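Local atomic coordinates of cytosine-specific methyltransferase (Escherichia coli O157:H7 EDL933, PDB entry 3G7U), a protein that probably transfers a methyl group from S-adenosyl-L-methionine to the C5 carbon of cytosine in DNA. Residues A[359-362]-A[363-367]; A[220-224]-A[225-229]; A[124-127]-A[128-131]. One frame throughout, in Å; residues are numbered along the deposited sequence. Where two conformers were deposited one is given.

Interaction 1 of 3, residues A[359-362]-A[363-367]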
ATOM      1  N   ILE A 359      -4.034  -9.616   5.944  1.00 28.04           N
ATOM      2  CA  ILE A 359      -4.212 -10.683   4.959  0.50 26.80           C
ATOM      3  C   ILE A 359      -2.973 -11.573   4.857  1.00 29.18           C
ATOM      4  O   ILE A 359      -3.092 -12.801   4.885  1.00 28.24           O
ATOM      5  CB  ILE A 359      -4.564 -10.116   3.564  0.50 26.12           C
ATOM      6  CG1 ILE A 359      -5.831  -9.235   3.617  0.50 25.87           C
ATOM      7  CG2 ILE A 359      -4.679 -11.225   2.512  0.50 26.42           C
ATOM      8  CD1 ILE A 359      -7.105  -9.919   4.180  0.50 21.91           C
ATOM      9  N   LEU A 360      -1.797 -10.946   4.731  1.00 23.08           N
ATOM     10  CA  LEU A 360      -0.547 -11.704   4.618  1.00 24.81           C
ATOM     11  C   LEU A 360      -0.202 -12.481   5.906  1.00 24.68           C
ATOM     12  O   LEU A 360       0.419 -13.536   5.819  1.00 28.16           O
ATOM     13  CB  LEU A 360       0.591 -10.770   4.135  1.00 22.14           C
ATOM     14  CG  LEU A 360       0.503 -10.516   2.605  1.00 22.73           C
ATOM     15  CD1 LEU A 360       1.234  -9.218   2.222  1.00 20.46           C
ATOM     16  CD2 LEU A 360       1.087 -11.722   1.804  1.00 23.06           C
ATOM     17  N   LYS A 361      -0.598 -11.986   7.091  1.00 25.21           N
ATOM     18  CA  LYS A 361      -0.314 -12.724   8.356  1.00 30.29           C
ATOM     19  C   LYS A 361      -1.101 -14.041   8.399  1.00 31.10           C
ATOM     20  O   LYS A 361      -0.613 -15.036   8.942  1.00 30.81           O
ATOM     21  CB  LYS A 361      -0.600 -11.875   9.627  1.00 31.43           C
ATOM     22  CG  LYS A 361      -0.153 -12.517  10.984  1.00 33.31           C
ATOM     23  CD  LYS A 361       1.356 -12.786  10.994  1.00 40.17           C
ATOM     24  CE  LYS A 361       1.954 -13.254  12.330  1.00 45.04           C
ATOM     25  NZ  LYS A 361       3.477 -13.378  12.159  1.00 47.30           N
ATOM     26  N   GLY A 362      -2.286 -14.033   7.800  1.00 29.64           N
ATOM     27  CA  GLY A 362      -3.108 -15.222   7.635  1.00 35.87           C
ATOM     28  C   GLY A 362      -2.352 -16.275   6.848  1.00 39.02           C
ATOM     29  O   GLY A 362      -2.275 -17.432   7.268  1.00 39.43           O
ATOM     30  N   LEU A 363      -1.759 -15.871   5.726  1.00 33.97           N
ATOM     31  CA  LEU A 363      -0.944 -16.768   4.912  1.00 30.64           C
ATOM     32  C   LEU A 363       0.315 -17.233   5.629  1.00 28.36           C
ATOM     33  O   LEU A 363       0.679 -18.394   5.492  1.00 36.36           O
ATOM     34  CB  LEU A 363      -0.573 -16.133   3.569  1.00 30.40           C
ATOM     35  CG  LEU A 363      -1.725 -16.089   2.581  1.00 30.35           C
ATOM     36  CD1 LEU A 363      -1.605 -14.929   1.610  1.00 31.21           C
ATOM     37  CD2 LEU A 363      -1.794 -17.426   1.860  1.00 29.53           C
ATOM     38  N   TYR A 364       0.979 -16.348   6.372  1.00 31.63           N
ATOM     39  CA  TYR A 364       2.206 -16.708   7.083  1.00 33.16           C
ATOM     40  C   TYR A 364       1.881 -17.781   8.112  1.00 38.63           C
ATOM     41  O   TYR A 364       2.603 -18.774   8.233  1.00 34.39           O
ATOM     42  CB  TYR A 364       2.798 -15.505   7.800  1.00 30.71           C
ATOM     43  CG  TYR A 364       4.107 -15.783   8.520  1.00 35.77           C
ATOM     44  CD1 TYR A 364       5.335 -15.721   7.841  1.00 34.40           C
ATOM     45  CD2 TYR A 364       4.126 -16.072   9.888  1.00 38.29           C
ATOM     46  CE1 TYR A 364       6.549 -15.965   8.519  1.00 41.87           C
ATOM     47  CE2 TYR A 364       5.320 -16.318  10.570  1.00 42.82           C
ATOM     48  CZ  TYR A 364       6.520 -16.257   9.884  1.00 42.80           C
ATOM     49  OH  TYR A 364       7.691 -16.494  10.570  1.00 46.91           O
ATOM     50  N   ASN A 365       0.797 -17.559   8.854  1.00 38.11           N
ATOM     51  CA  ASN A 365       0.351 -18.520   9.862  1.00 40.53           C
ATOM     52  C   ASN A 365       0.041 -19.898   9.292  1.00 42.48           C
ATOM     53  O   ASN A 365       0.438 -20.906   9.884  1.00 44.41           O
ATOM     54  CB  ASN A 365      -0.818 -17.972  10.658  1.00 38.65           C
ATOM     55  CG  ASN A 365      -0.388 -16.882  11.627  1.00 36.14           C
ATOM     56  OD1 ASN A 365       0.792 -16.760  11.966  1.00 41.87           O
ATOM     57  ND2 ASN A 365      -1.345 -16.076  12.062  1.00 40.68           N
ATOM     58  N   LEU A 366      -0.628 -19.925   8.142  1.00 41.50           N
ATOM     59  CA  LEU A 366      -0.891 -21.166   7.401  1.00 46.87           C
ATOM     60  C   LEU A 366       0.388 -21.929   7.058  1.00 48.87           C
ATOM     61  O   LEU A 366       0.439 -23.156   7.146  1.00 50.49           O
ATOM     62  CB  LEU A 366      -1.640 -20.883   6.098  1.00 45.66           C
ATOM     63  CG  LEU A 366      -3.169 -20.939   6.032  1.00 51.01           C
ATOM     64  CD1 LEU A 366      -3.811 -20.364   7.264  1.00 53.17           C
ATOM     65  CD2 LEU A 366      -3.671 -20.242   4.777  1.00 46.67           C
ATOM     66  N   LEU A 367       1.422 -21.204   6.668  1.00 48.45           N
ATOM     67  CA  LEU A 367       2.620 -21.847   6.187  1.00 54.19           C
ATOM     68  C   LEU A 367       3.570 -22.237   7.325  1.00 60.91           C
ATOM     69  O   LEU A 367       4.617 -22.845   7.080  1.00 63.92           O
ATOM     70  CB  LEU A 367       3.301 -20.976   5.123  1.00 52.62           C
ATOM     71  CG  LEU A 367       2.469 -20.570   3.891  1.00 51.94           C
ATOM     72  CD1 LEU A 367       3.145 -19.395   3.193  1.00 47.84           C
ATOM     73  CD2 LEU A 367       2.186 -21.695   2.891  1.00 44.74           C
TER

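Interaction 2 of 3, residues A[220-224]-A[225-229]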
ATOM      1  N   LYS A 220       3.390  12.503  20.266  1.00 36.92           N
ATOM      2  CA  LYS A 220       3.140  11.077  20.271  1.00 39.80           C
ATOM      3  C   LYS A 220       2.959  10.546  21.677  1.00 44.40           C
ATOM      4  O   LYS A 220       3.808   9.848  22.206  1.00 48.34           O
ATOM      5  CB  LYS A 220       4.151  10.271  19.440  1.00 40.56           C
ATOM      6  CG  LYS A 220       5.609  10.377  19.714  1.00 41.80           C
ATOM      7  CD  LYS A 220       6.273   9.363  18.783  1.00 37.75           C
ATOM      8  CE  LYS A 220       7.145   8.393  19.542  1.00 49.90           C
ATOM      9  NZ  LYS A 220       8.596   8.642  19.390  1.00 48.78           N
ATOM     10  N   ASP A 221       1.842  10.926  22.277  1.00 48.58           N
ATOM     11  CA  ASP A 221       1.492  10.480  23.614  1.00 52.99           C
ATOM     12  C   ASP A 221       0.157   9.751  23.559  1.00 50.31           C
ATOM     13  O   ASP A 221      -0.730   9.998  24.379  1.00 55.68           O
ATOM     14  CB  ASP A 221       1.417  11.681  24.570  1.00 54.85           C
ATOM     15  CG  ASP A 221       0.530  12.801  24.039  1.00 58.34           C
ATOM     16  OD1 ASP A 221      -0.105  12.610  22.977  1.00 58.98           O
ATOM     17  OD2 ASP A 221       0.479  13.880  24.673  1.00 64.52           O
ATOM     18  N   ARG A 222      -0.016   8.905  22.552  1.00 46.25           N
ATOM     19  CA  ARG A 222      -1.201   8.069  22.503  1.00 42.05           C
ATOM     20  C   ARG A 222      -0.894   6.601  22.434  1.00 46.98           C
ATOM     21  O   ARG A 222       0.234   6.180  22.102  1.00 49.06           O
ATOM     22  CB  ARG A 222      -2.185   8.473  21.419  1.00 42.79           C
ATOM     23  CG  ARG A 222      -3.205   9.412  21.912  1.00 37.99           C
ATOM     24  CD  ARG A 222      -4.342   9.483  20.970  1.00 34.51           C
ATOM     25  NE  ARG A 222      -5.196  10.583  21.342  1.00 42.46           N
ATOM     26  CZ  ARG A 222      -6.298  10.918  20.684  1.00 47.09           C
ATOM     27  NH1 ARG A 222      -7.028  11.956  21.102  1.00 50.49           N
ATOM     28  NH2 ARG A 222      -6.679  10.214  19.624  1.00 37.94           N
ATOM     29  N   LYS A 223      -1.928   5.843  22.785  1.00 51.16           N
ATOM     30  CA  LYS A 223      -1.848   4.423  23.065  1.00 54.34           C
ATOM     31  C   LYS A 223      -2.947   3.728  22.292  1.00 51.35           C
ATOM     32  O   LYS A 223      -4.037   4.292  22.080  1.00 52.45           O
ATOM     33  CB  LYS A 223      -2.051   4.181  24.571  1.00 56.98           C
ATOM     34  CG  LYS A 223      -1.033   4.887  25.499  1.00 62.14           C
ATOM     35  CD  LYS A 223       0.156   3.986  25.863  1.00 69.54           C
ATOM     36  CE  LYS A 223       1.278   4.021  24.827  1.00 71.18           C
ATOM     37  NZ  LYS A 223       2.392   3.130  25.242  1.00 74.38           N
ATOM     38  N   GLY A 224      -2.664   2.502  21.871  1.00 47.85           N
ATOM     39  CA  GLY A 224      -3.656   1.724  21.145  1.00 45.96           C
ATOM     40  C   GLY A 224      -3.075   1.174  19.865  1.00 42.05           C
ATOM     41  O   GLY A 224      -2.059   1.658  19.387  1.00 37.82           O
ATOM     42  N   GLY A 225      -3.752   0.175  19.315  1.00 38.75           N
ATOM     43  CA  GLY A 225      -3.265  -0.600  18.183  1.00 40.37           C
ATOM     44  C   GLY A 225      -2.780   0.239  17.016  1.00 34.53           C
ATOM     45  O   GLY A 225      -1.679   0.023  16.535  1.00 36.22           O
ATOM     46  N   PHE A 226      -3.594   1.205  16.596  1.00 35.31           N
ATOM     47  CA  PHE A 226      -3.258   2.095  15.465  1.00 29.88           C
ATOM     48  C   PHE A 226      -1.953   2.856  15.696  1.00 33.01           C
ATOM     49  O   PHE A 226      -1.113   2.954  14.777  1.00 30.00           O
ATOM     50  CB  PHE A 226      -4.406   3.072  15.200  1.00 30.92           C
ATOM     51  CG  PHE A 226      -4.124   4.060  14.099  1.00 29.41           C
ATOM     52  CD1 PHE A 226      -4.259   3.677  12.761  1.00 31.51           C
ATOM     53  CD2 PHE A 226      -3.723   5.379  14.390  1.00 30.25           C
ATOM     54  CE1 PHE A 226      -4.008   4.581  11.731  1.00 31.58           C
ATOM     55  CE2 PHE A 226      -3.456   6.290  13.341  1.00 26.53           C
ATOM     56  CZ  PHE A 226      -3.614   5.876  12.009  1.00 29.24           C
ATOM     57  N   TYR A 227      -1.769   3.362  16.931  1.00 28.95           N
ATOM     58  CA  TYR A 227      -0.601   4.170  17.278  1.00 30.68           C
ATOM     59  C   TYR A 227       0.647   3.349  17.419  1.00 30.79           C
ATOM     60  O   TYR A 227       1.751   3.850  17.187  1.00 31.41           O
ATOM     61  CB  TYR A 227      -0.871   5.021  18.539  1.00 31.27           C
ATOM     62  CG  TYR A 227      -2.045   5.939  18.318  1.00 31.95           C
ATOM     63  CD1 TYR A 227      -1.934   7.054  17.471  1.00 30.88           C
ATOM     64  CD2 TYR A 227      -3.295   5.665  18.890  1.00 27.04           C
ATOM     65  CE1 TYR A 227      -3.028   7.881  17.211  1.00 28.87           C
ATOM     66  CE2 TYR A 227      -4.396   6.490  18.644  1.00 30.33           C
ATOM     67  CZ  TYR A 227      -4.253   7.602  17.811  1.00 32.61           C
ATOM     68  OH  TYR A 227      -5.326   8.416  17.549  1.00 31.22           O
ATOM     69  N   GLU A 228       0.499   2.069  17.776  1.00 33.90           N
ATOM     70  CA  GLU A 228       1.684   1.176  17.817  1.00 32.33           C
ATOM     71  C   GLU A 228       2.176   0.921  16.398  1.00 31.16           C
ATOM     72  O   GLU A 228       3.372   0.810  16.159  1.00 29.30           O
ATOM     73  CB  GLU A 228       1.391  -0.197  18.458  1.00 40.09           C
ATOM     74  CG  GLU A 228       0.438  -0.247  19.664  1.00 56.12           C
ATOM     75  CD  GLU A 228       0.891   0.554  20.907  1.00 68.66           C
ATOM     76  OE1 GLU A 228       2.117   0.697  21.149  1.00 69.96           O
ATOM     77  OE2 GLU A 228      -0.006   1.030  21.659  1.00 76.29           O
ATOM     78  N   LYS A 229       1.235   0.777  15.479  1.00 27.38           N
ATOM     79  CA  LYS A 229       1.557   0.610  14.048  1.00 29.21           C
ATOM     80  C   LYS A 229       2.086   1.928  13.478  1.00 29.37           C
ATOM     81  O   LYS A 229       2.972   1.949  12.624  1.00 25.87           O
ATOM     82  CB  LYS A 229       0.311   0.164  13.280  1.00 29.91           C
ATOM     83  CG  LYS A 229      -0.098  -1.250  13.574  1.00 30.85           C
ATOM     84  CD  LYS A 229      -1.030  -1.806  12.505  1.00 28.43           C
ATOM     85  CE  LYS A 229      -1.383  -3.300  12.817  1.00 35.70           C
ATOM     86  NZ  LYS A 229      -0.153  -4.141  13.040  1.00 34.05           N
TER

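Interaction 3 of 3, residues A[124-127]-A[128-131]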
ATOM      1  N   MET A 124     -13.171  -7.196 -12.388  1.00 33.19           N
ATOM      2  CA  MET A 124     -14.183  -8.243 -12.548  1.00 29.94           C
ATOM      3  C   MET A 124     -15.076  -8.098 -13.765  1.00 31.22           C
ATOM      4  O   MET A 124     -15.978  -8.921 -13.947  1.00 32.96           O
ATOM      5  CB  MET A 124     -15.018  -8.432 -11.277  1.00 25.93           C
ATOM      6  CG  MET A 124     -14.184  -8.776 -10.068  1.00 34.55           C
ATOM      7  SD  MET A 124     -13.193 -10.270 -10.354  1.00 28.69           S
ATOM      8  CE  MET A 124     -13.689 -11.044  -8.885  1.00 39.86           C
ATOM      9  N   GLN A 125     -14.817  -7.100 -14.617  1.00 32.56           N
ATOM     10  CA  GLN A 125     -15.646  -6.895 -15.812  1.00 34.95           C
ATOM     11  C   GLN A 125     -15.655  -8.037 -16.833  1.00 40.46           C
ATOM     12  O   GLN A 125     -14.655  -8.738 -17.028  1.00 40.14           O
ATOM     13  CB  GLN A 125     -15.297  -5.595 -16.506  1.00 36.08           C
ATOM     14  CG  GLN A 125     -15.590  -4.354 -15.704  1.00 34.04           C
ATOM     15  CD  GLN A 125     -15.143  -3.110 -16.453  1.00 41.73           C
ATOM     16  OE1 GLN A 125     -15.815  -2.654 -17.391  1.00 38.45           O
ATOM     17  NE2 GLN A 125     -13.997  -2.570 -16.064  1.00 37.54           N
ATOM     18  N   GLU A 126     -16.803  -8.189 -17.494  1.00 42.67           N
ATOM     19  CA  GLU A 126     -17.025  -9.253 -18.467  1.00 45.99           C
ATOM     20  C   GLU A 126     -15.979  -9.276 -19.569  1.00 45.46           C
ATOM     21  O   GLU A 126     -15.548 -10.350 -19.996  1.00 46.77           O
ATOM     22  CB  GLU A 126     -18.431  -9.163 -19.082  1.00 48.29           C
ATOM     23  CG  GLU A 126     -19.503  -9.926 -18.308  1.00 56.85           C
ATOM     24  CD  GLU A 126     -19.043 -11.316 -17.855  1.00 66.66           C
ATOM     25  OE1 GLU A 126     -18.630 -12.149 -18.709  1.00 68.74           O
ATOM     26  OE2 GLU A 126     -19.094 -11.573 -16.626  1.00 71.33           O
ATOM     27  N   LYS A 127     -15.557  -8.091 -20.003  1.00 43.84           N
ATOM     28  CA  LYS A 127     -14.577  -7.958 -21.071  1.00 45.71           C
ATOM     29  C   LYS A 127     -13.176  -8.465 -20.702  1.00 47.91           C
ATOM     30  O   LYS A 127     -12.325  -8.619 -21.589  1.00 50.41           O
ATOM     31  CB  LYS A 127     -14.484  -6.509 -21.519  1.00 43.43           C
ATOM     32  CG  LYS A 127     -13.988  -5.581 -20.456  1.00 42.58           C
ATOM     33  CD  LYS A 127     -13.484  -4.344 -21.130  1.00 49.45           C
ATOM     34  CE  LYS A 127     -13.758  -3.140 -20.292  1.00 52.79           C
ATOM     35  NZ  LYS A 127     -14.010  -1.978 -21.197  1.00 58.84           N
ATOM     36  N   TYR A 128     -12.939  -8.714 -19.409  1.00 47.00           N
ATOM     37  CA  TYR A 128     -11.669  -9.281 -18.947  1.00 43.97           C
ATOM     38  C   TYR A 128     -11.782 -10.733 -18.529  1.00 44.84           C
ATOM     39  O   TYR A 128     -10.783 -11.338 -18.125  1.00 43.29           O
ATOM     40  CB  TYR A 128     -11.093  -8.479 -17.784  1.00 42.44           C
ATOM     41  CG  TYR A 128     -10.932  -7.041 -18.122  1.00 42.87           C
ATOM     42  CD1 TYR A 128     -10.355  -6.653 -19.336  1.00 46.41           C
ATOM     43  CD2 TYR A 128     -11.372  -6.059 -17.253  1.00 42.52           C
ATOM     44  CE1 TYR A 128     -10.223  -5.318 -19.665  1.00 45.65           C
ATOM     45  CE2 TYR A 128     -11.241  -4.731 -17.563  1.00 45.86           C
ATOM     46  CZ  TYR A 128     -10.668  -4.363 -18.772  1.00 46.26           C
ATOM     47  OH  TYR A 128     -10.560  -3.031 -19.084  1.00 46.38           O
ATOM     48  N   SER A 129     -12.985 -11.291 -18.620  1.00 44.78           N
ATOM     49  CA  SER A 129     -13.196 -12.666 -18.204  1.00 46.73           C
ATOM     50  C   SER A 129     -12.304 -13.624 -19.007  1.00 47.66           C
ATOM     51  O   SER A 129     -11.843 -14.616 -18.455  1.00 47.98           O
ATOM     52  CB  SER A 129     -14.653 -13.060 -18.346  1.00 47.23           C
ATOM     53  OG  SER A 129     -14.966 -13.123 -19.720  1.00 52.07           O
ATOM     54  N   GLY A 130     -12.046 -13.300 -20.276  1.00 47.66           N
ATOM     55  CA  GLY A 130     -11.093 -14.039 -21.124  1.00 48.95           C
ATOM     56  C   GLY A 130      -9.671 -14.080 -20.568  1.00 49.12           C
ATOM     57  O   GLY A 130      -9.093 -15.156 -20.415  1.00 51.56           O
ATOM     58  N   ILE A 131      -9.111 -12.917 -20.240  1.00 47.04           N
ATOM     59  CA  ILE A 131      -7.767 -12.874 -19.659  1.00 46.09           C
ATOM     60  C   ILE A 131      -7.708 -13.393 -18.227  1.00 44.30           C
ATOM     61  O   ILE A 131      -6.711 -13.993 -17.866  1.00 43.91           O
ATOM     62  CB  ILE A 131      -7.056 -11.490 -19.803  1.00 49.74           C
ATOM     63  CG1 ILE A 131      -7.731 -10.410 -18.961  1.00 53.26           C
ATOM     64  CG2 ILE A 131      -6.988 -11.053 -21.279  1.00 53.66           C
ATOM     65  CD1 ILE A 131      -6.842  -9.213 -18.685  1.00 57.38           C
TER
HETATM   66  O   HOH W   1     -10.449 -10.794 -21.799  1.00 50.26           O

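Interaction 1 of 3, residues A[359-362]-A[363-367]
The Y364 ring has the ammonium end of K361 as its neighbour one turn back along the helix, with K361 NZ 3.6 Å from Y364 CD2 and approaching obliquely. The amide oxygen of N365, the next residue, lies in the plane of the ring at its edge, and F24 meets the same ring edge-to-face. K361 and Y364 run side by side and point the same way. Both have CG anti to the backbone N (chi1 -172° for K361), and the bend at chi2 of the lysine, 60°, carries its chain along the helix toward the tyrosine. A long, flexible lysine suits this place, because its methylenes can lie on the helix surface while NZ reaches the carbonyl oxygen of A22, to which it is hydrogen-bonded. N365 crosses the lysine chain, and its OD1 comes to 3.7 Å from K361 CE.

Beneath these side chains run regular alpha-helical bonds: Y364 N to L360 O at 2.9 Å, N365 N to K361 O at 2.9 Å and L366 N to G362 O at 3.1 Å. On the buried side the methyl groups L360 CD2 and L363 CD1 lie 4.2 Å apart, a loose apolar contact between branched side chains well suited to filling an interior.

The helix 353-367 is thus amphipathic, lying against the central mixed sheet. I359 and L363 pack on strands 114-119 and 163-171, whereas L360 meets L116 of strand 114-119 and L15, A19 and A22 of helix 14-22.

Interaction 2 of 3, residues A[220-224]-A[225-229]
Y227 keeps CG beside its backbone N (chi1 -59°), which turns its ring back beneath the residues entering the helix, under R222. The arginine, extended from CG to NE, crosses the ring from centre to hydroxyl: CB sits 3.9 Å from the ring centroid in a CH-pi contact, and CD is 3.7 Å from Y227 CZ. At the far end R222 NH2 donates to Y227 OH at 3.1 Å, the guanidinium standing almost perpendicular to the ring (89°). That hydroxyl is also hydrogen-bonded to D195 O, and F226 CD2 lies against the opposite ring face, near its rim. A tyrosine fits here because it offers both a broad face and a polar tip.

E228 folds back through a bend at chi2 (-61°), and G224 N donates to its OE2 at 3.0 Å, on the anti side of the carboxylate and somewhat out of its plane. G224 has a positive phi, a conformation natural to glycine, and its carbonyl O takes E228 N at 3.1 Å and, weakly, Y227 N.

G224 is therefore the N-cap of helix 225-231, with the side chain of E228, four residues on, accepting the N-H of the cap residue.

Interaction 3 of 3, residues A[124-127]-A[128-131]
K127 lies along one face of the Y128 ring. The lysine CG sits over the ring centre, 3.8 Å from the centroid of Y128, in a CH-pi contact, and the chain then follows the ring outward until K127 CE is 3.4 Å from Y128 OH. The first torsion of the lysine (chi1 64°) sets CG between its own backbone N and carbonyl carbon, and from there the methylenes can run over the ring face in the same direction. Lysine serves well here: its aliphatic stem covers an aromatic face while its charged end stays at the surface. Q125 also lies alongside the tyrosine. Its NE2 is 3.8 Å from Y128 CE2, with the amide and ring planes steeply inclined at 81°, and the same nitrogen is hydrogen-bonded to G122 O.

Two overlapping turns hold these side chains in place. Y128 N donates to Q125 O at 2.9 Å. One residue on, E126 O receives two bonds from S129: OG comes in the carbonyl plane at 2.8 Å, while the backbone N donates at 3.1 Å from above that plane. A short hydroxyl side chain is just what can fold back onto a carbonyl three residues earlier. Farther along, a water donates to K127 O at 2.9 Å and accepts from I131 N, linking the turn to the first turn of helix 129-140.

In the next shell, Y128 OH is hydrogen-bonded to G83 O, and the ring touches Q82 and C81. The segment follows strand 114-119, which ends in the ENV motif of C5 methyltransferases. Through these contacts Y128 packs on the PCQ loop that carries the predicted catalytic C81, probably beside the active site.

Only interaction 3 adjoins the predicted catalytic residue, the side chain of Y128 lying about 4 Å from that of C81. Interactions 2 and 3 are on opposite sides of the chain's centre, their centres about 42 Å apart. Interaction 1 lies about 24 Å from interaction 2 and about 29 Å from interaction 3, centre to centre. Shared neighbours connect them. Helix 14-22 receives K361 at A22, and its R21 bonds to K229 O; a salt bridge from K229 to E357 also ties helix 225-231 to helix 353-367. Strand 163-171 touches I359 and L363 of interaction 1 and, through Y165 and F167, M124 at the start of the segment of interaction 3.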